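Transcriptional activator ToxR (Vibrio vulnificus, PDB 6UTC) is a membrane-spanning transcription activator whose periplasmic domain, the part described here, probably acts as a sensor that interacts with ToxS and bile salts. Local coordinates at residues G70-L75 against R91-Q96. Numbering follows the deposited sequence.
Sequences GNQLIL and RIFSEQ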
# COMPACT_ATOMS: atom_id res chain seq x y z
N GLY A 70 6.26 2.20 -14.86
CA GLY A 70 7.47 1.45 -15.09
C GLY A 70 7.57 0.30 -14.11
O GLY A 70 6.58 -0.35 -13.78
N ASN A 71 8.78 0.07 -13.59
CA ASN A 71 9.01 -1.08 -12.73
C ASN A 71 8.95 -0.75 -11.25
O ASN A 71 9.30 -1.61 -10.43
CB ASN A 71 10.33 -1.77 -13.08
CG ASN A 71 11.54 -0.89 -12.84
OD1 ASN A 71 11.42 0.24 -12.37
ND2 ASN A 71 12.71 -1.42 -13.17
N GLN A 72 8.50 0.45 -10.88
CA GLN A 72 8.48 0.89 -9.49
C GLN A 72 7.10 1.41 -9.12
O GLN A 72 6.50 2.20 -9.86
CB GLN A 72 9.52 1.98 -9.24
CG GLN A 72 9.74 2.28 -7.78
CD GLN A 72 11.06 2.99 -7.50
OE1 GLN A 72 11.28 3.50 -6.40
NE2 GLN A 72 11.94 3.03 -8.50
N LEU A 73 6.60 0.97 -7.96
CA LEU A 73 5.33 1.41 -7.40
C LEU A 73 5.58 2.05 -6.04
O LEU A 73 6.41 1.55 -5.26
CB LEU A 73 4.40 0.21 -7.23
CG LEU A 73 2.98 0.52 -6.74
CD1 LEU A 73 2.14 1.07 -7.89
CD2 LEU A 73 2.31 -0.70 -6.14
N ILE A 74 4.89 3.15 -5.75
CA ILE A 74 4.94 3.81 -4.46
C ILE A 74 3.70 3.42 -3.67
O ILE A 74 2.57 3.51 -4.18
CB ILE A 74 5.00 5.34 -4.63
CG1 ILE A 74 6.08 5.73 -5.63
CG2 ILE A 74 5.20 6.01 -3.29
CD1 ILE A 74 7.46 5.22 -5.27
N LEU A 75 3.90 2.97 -2.43
CA LEU A 75 2.79 2.69 -1.51
C LEU A 75 2.95 3.56 -0.28
O LEU A 75 3.99 3.50 0.39
CB LEU A 75 2.79 1.22 -1.10
CG LEU A 75 2.48 0.23 -2.22
CD1 LEU A 75 2.68 -1.21 -1.76
CD2 LEU A 75 1.07 0.42 -2.74
N ARG A 91 8.61 1.74 -1.50
CA ARG A 91 8.78 1.59 -2.93
C ARG A 91 9.00 0.11 -3.22
O ARG A 91 9.86 -0.53 -2.60
CB ARG A 91 9.96 2.42 -3.43
CG ARG A 91 9.89 3.87 -2.98
CD ARG A 91 11.05 4.26 -2.07
NE ARG A 91 10.70 5.32 -1.13
CZ ARG A 91 10.53 6.59 -1.47
NH1 ARG A 91 10.66 6.97 -2.73
NH2 ARG A 91 10.22 7.49 -0.54
N ILE A 92 8.22 -0.44 -4.14
CA ILE A 92 8.40 -1.83 -4.51
C ILE A 92 8.66 -1.91 -6.01
O ILE A 92 8.21 -1.07 -6.79
CB ILE A 92 7.22 -2.73 -4.09
CG1 ILE A 92 5.94 -2.34 -4.82
CG2 ILE A 92 7.01 -2.67 -2.57
CD1 ILE A 92 4.79 -3.28 -4.55
N PHE A 93 9.40 -2.94 -6.40
CA PHE A 93 9.75 -3.15 -7.79
C PHE A 93 8.98 -4.34 -8.34
O PHE A 93 8.56 -5.23 -7.60
CB PHE A 93 11.26 -3.37 -7.95
CG PHE A 93 12.06 -2.14 -7.66
CD1 PHE A 93 12.38 -1.79 -6.36
CD2 PHE A 93 12.48 -1.31 -8.69
CE1 PHE A 93 13.11 -0.65 -6.09
CE2 PHE A 93 13.21 -0.17 -8.43
CZ PHE A 93 13.53 0.16 -7.12
N SER A 94 8.77 -4.33 -9.66
CA SER A 94 8.03 -5.43 -10.28
C SER A 94 8.84 -6.72 -10.26
O SER A 94 8.32 -7.78 -9.89
CB SER A 94 7.64 -5.05 -11.71
OG SER A 94 8.77 -4.67 -12.46
N GLU A 95 10.11 -6.65 -10.65
CA GLU A 95 10.91 -7.86 -10.77
C GLU A 95 11.45 -8.33 -9.42
O GLU A 95 11.38 -9.52 -9.10
CB GLU A 95 12.06 -7.65 -11.77
CG GLU A 95 11.59 -7.43 -13.21
CD GLU A 95 12.74 -7.14 -14.16
OE1 GLU A 95 13.88 -6.96 -13.68
OE2 GLU A 95 12.51 -7.08 -15.38
N GLN A 96 11.99 -7.41 -8.63
CA GLN A 96 12.57 -7.77 -7.34
C GLN A 96 11.52 -8.39 -6.43
O GLN A 96 10.31 -8.18 -6.59
CB GLN A 96 13.20 -6.55 -6.68
CG GLN A 96 14.26 -5.85 -7.53
CD GLN A 96 15.04 -4.81 -6.77
OE1 GLN A 96 15.17 -4.89 -5.54
NE2 GLN A 96 15.58 -3.83 -7.48
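L73 and I92 form a hydrogen-bonded antiparallel pair in the beta hairpin of strands 72-78 and 88-93, the N-to-C directions of their short segments 151° apart and their axes 4.7 Å apart at closest approach. Each backbone N-H reaches the other residue's carbonyl: L73 N to I92 O and I92 N to L73 O are both 2.9 Å, and both bonds are nearly straight. At the end of the paired strands a third bond, from S94 N to N71 O, is more bent. The same N71 oxygen also receives a CA-H contact from F93, so two donors share it just where the strands part.

As the edge hairpin of a mixed five-strand sheet in an alpha-beta domain, with 88-93 outermost, the pair illustrates how alternation sorts side chains by face. L73 and I92 lie on the face that packs against helix 40-52, L73 on I43 and I92 on S42, with W39 touching both; L99 and I102 of helix 99-102 close over I92. CB of L73 packs 3.8 Å from CG1 of I92. With CG1 lodged between backbone N and carbonyl carbon (chi1 65°), I92 carries its CD1 to CD2 of L73 and to CD1 of L75, joining three buried side chains. L75 in turn meets C46, whose disulfide to C103 ties helix 40-52 to the C-terminal end.

The other face holds Q72, I74, R91 and F93. I74 runs alongside R91, its CD1 on the arginine's CG at 3.6 Å. The extended Q72 lies beside F93 with CG over one face of the ring near its rim, while Q96 NE2 approaches the opposite face. Amide and ring planes are 40° apart, neither stacked nor perpendicular. That amide packs between two neighbours by van der Waals contact: NE2 lies 3.4 Å from CE2 of F93, and OE1 rests 3.4 Å from CB of R91.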